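Long-range contact in oxidoreductase, NAD-binding/iron-sulfur cluster-binding protein (PDB 6ZXU), which acts as a catabolic reductive dehalogenase, carrying a cobalamin and two iron-sulfur clusters: residues A[545-550]-A[664-669]. Residues are numbered along the deposited sequence; the frame is centred on the assembly and turned at random.
With SF4 (iron/sulfur cluster), chain D; SF4 (iron/sulfur cluster), chain E.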
loop_
_atom_site.group_PDB
_atom_site.type_symbol
_atom_site.label_atom_id
_atom_site.label_comp_id
_atom_site.label_asym_id
_atom_site.label_seq_id
_atom_site.Cartn_x
_atom_site.Cartn_y
_atom_site.Cartn_z
ATOM N N CYS A 545 17.148 -10.929 6.219
ATOM C CA CYS A 545 17.075 -9.940 5.176
ATOM C C CYS A 545 18.453 -9.757 4.550
ATOM O O CYS A 545 18.532 -9.660 3.330
ATOM C CB CYS A 545 16.545 -8.612 5.718
ATOM S SG CYS A 545 17.485 -7.930 7.171
ATOM N N ALA A 546 19.486 -9.583 5.364
ATOM C CA ALA A 546 20.820 -9.414 4.844
ATOM C C ALA A 546 21.275 -10.589 3.939
ATOM O O ALA A 546 21.877 -10.392 2.885
ATOM C CB ALA A 546 21.785 -9.202 6.016
ATOM N N ARG A 547 21.009 -11.790 4.365
ATOM C CA ARG A 547 21.365 -12.986 3.644
ATOM C C ARG A 547 20.648 -13.123 2.372
ATOM O O ARG A 547 21.207 -13.610 1.400
ATOM C CB ARG A 547 21.023 -14.193 4.502
ATOM C CG ARG A 547 21.531 -15.545 3.989
ATOM C CD ARG A 547 21.007 -16.629 4.911
ATOM N NE ARG A 547 19.641 -16.929 4.573
ATOM C CZ ARG A 547 18.698 -17.242 5.441
ATOM N NH1 ARG A 547 18.961 -17.213 6.723
ATOM N NH2 ARG A 547 17.468 -17.531 5.008
ATOM N N GLU A 548 19.403 -12.611 2.283
ATOM C CA GLU A 548 18.606 -12.818 1.107
ATOM C C GLU A 548 18.638 -11.719 0.108
ATOM O O GLU A 548 18.000 -11.803 -0.921
ATOM C CB GLU A 548 17.182 -13.127 1.504
ATOM C CG GLU A 548 16.995 -14.425 2.307
ATOM C CD GLU A 548 17.401 -15.713 1.525
ATOM O OE1 GLU A 548 17.507 -15.665 0.250
ATOM O OE2 GLU A 548 17.650 -16.693 2.208
ATOM N N CYS A 549 19.338 -10.645 0.395
ATOM C CA CYS A 549 19.323 -9.461 -0.502
ATOM C C CYS A 549 20.131 -9.818 -1.773
ATOM O O CYS A 549 21.307 -10.146 -1.605
ATOM C CB CYS A 549 20.004 -8.208 0.146
ATOM S SG CYS A 549 20.253 -6.837 -0.999
ATOM N N PRO A 550 19.529 -9.734 -2.982
ATOM C CA PRO A 550 20.262 -10.091 -4.216
ATOM C C PRO A 550 21.548 -9.321 -4.470
ATOM O O PRO A 550 22.421 -9.853 -5.122
ATOM C CB PRO A 550 19.277 -9.804 -5.323
ATOM C CG PRO A 550 17.919 -9.778 -4.628
ATOM C CD PRO A 550 18.161 -9.305 -3.259
ATOM N N SER A 664 18.487 -18.832 0.623
ATOM C CA SER A 664 19.937 -18.867 0.355
ATOM C C SER A 664 20.658 -19.415 1.552
ATOM O O SER A 664 20.156 -19.371 2.663
ATOM C CB SER A 664 20.488 -17.453 0.059
ATOM O OG SER A 664 19.654 -16.779 -0.827
ATOM N N PRO A 665 21.863 -19.919 1.341
ATOM C CA PRO A 665 22.630 -20.416 2.474
ATOM C C PRO A 665 23.383 -19.297 3.199
ATOM O O PRO A 665 23.572 -18.213 2.673
ATOM C CB PRO A 665 23.655 -21.344 1.819
ATOM C CG PRO A 665 23.916 -20.657 0.514
ATOM C CD PRO A 665 22.567 -20.146 0.063
ATOM N N ASP A 666 23.769 -19.609 4.425
ATOM C CA ASP A 666 24.561 -18.712 5.217
ATOM C C ASP A 666 25.759 -18.186 4.506
ATOM O O ASP A 666 26.322 -18.872 3.645
ATOM C CB ASP A 666 25.062 -19.406 6.463
ATOM C CG ASP A 666 24.180 -19.162 7.565
ATOM O OD1 ASP A 666 23.000 -19.584 7.439
ATOM O OD2 ASP A 666 24.655 -18.454 8.497
ATOM N N ARG A 667 26.116 -16.948 4.866
ATOM C CA ARG A 667 27.376 -16.327 4.485
ATOM C C ARG A 667 28.464 -16.609 5.524
ATOM O O ARG A 667 29.646 -16.156 5.433
ATOM C CB ARG A 667 27.171 -14.824 4.387
ATOM C CG ARG A 667 26.027 -14.412 3.471
ATOM C CD ARG A 667 26.431 -14.239 2.030
ATOM N NE ARG A 667 27.797 -13.683 1.817
ATOM C CZ ARG A 667 28.075 -12.405 1.538
ATOM N NH1 ARG A 667 27.065 -11.515 1.498
ATOM N NH2 ARG A 667 29.360 -11.985 1.305
ATOM N N GLY A 668 28.041 -17.312 6.550
ATOM C CA GLY A 668 28.950 -17.695 7.568
ATOM C C GLY A 668 29.122 -16.635 8.629
ATOM O O GLY A 668 28.299 -15.706 8.800
ATOM N N ASP A 669 30.202 -16.791 9.374
ATOM C CA ASP A 669 30.230 -16.253 10.724
ATOM C C ASP A 669 30.980 -14.917 10.775
ATOM O O ASP A 669 30.674 -14.068 11.618
ATOM C CB ASP A 669 30.848 -17.306 11.705
HETATM FE FE1 SF4 D . 16.123 -8.258 8.939
HETATM FE FE2 SF4 D . 15.535 -10.328 10.737
HETATM FE FE3 SF4 D . 13.531 -8.772 9.803
HETATM FE FE4 SF4 D . 15.326 -7.643 11.520
HETATM S S1 SF4 D . 13.897 -9.381 11.875
HETATM S S2 SF4 D . 14.594 -6.777 9.648
HETATM S S3 SF4 D . 17.145 -8.755 10.808
HETATM S S4 SF4 D . 14.918 -10.139 8.674
HETATM FE FE1 SF4 E . 17.157 -3.320 -2.105
HETATM FE FE2 SF4 E . 15.997 -5.696 -2.936
HETATM FE FE3 SF4 E . 15.837 -4.938 -0.253
HETATM FE FE4 SF4 E . 18.216 -5.761 -1.358
HETATM S S1 SF4 E . 16.367 -6.937 -1.116
HETATM S S2 SF4 E . 17.842 -3.965 -0.043
HETATM S S3 SF4 E . 18.010 -4.929 -3.461
HETATM S S4 SF4 E . 15.020 -3.848 -2.013
HETATM O O HOH W 1 24.105 -11.539 1.212
#
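E548 and S664 join the short helix 544-548 of the bacterial-ferredoxin-like dicluster module to the loop between strand 650-652 and helix 671-674. Segment 545-550 holds the last two cysteines of a CxxCxxCxxxCP motif. C545 binds one [4Fe-4S] cluster, its SG 2.3 Å from the iron FE1 of that cluster. C549 binds the other. The loop packs at the surface against R547 and E548, which lie between these two ligands.

Hydrogen bonds to the E548 carboxylate make the main link. S664 N donates to E548 OE2 at 2.8 Å, nearly straight at 170°, on the syn lone pair. S664 OG gives its proton to E548 OE1 at 2.6 Å, from above the carboxylate plane.

Within the helix segment, its neighbour R547 grips E548 OE2 side-on with NE and NH2, the NH2 bond being 2.9 Å long and on the anti lone pair. OE2 therefore accepts three N-H groups. Outside the contact, R590 pairs with OE1 of E548 and D627 with NH1 of R547. With an alanine in place of E548, S664 N and OG would probably lose their acceptors, and R547 and R590 a shared carboxylate partner.

The R547 chain also lies against the loop backbone. With CG anti to the backbone N (chi1 -171°), it runs alongside, its CG 3.6 Å from P665 O. R547 NE is 3.1 Å from S664 O, but the angle is too poor for a hydrogen bond.

A water adds the last link: it donates to A546 O and accepts from R667 NH1, 3.0 Å away in the guanidinium plane.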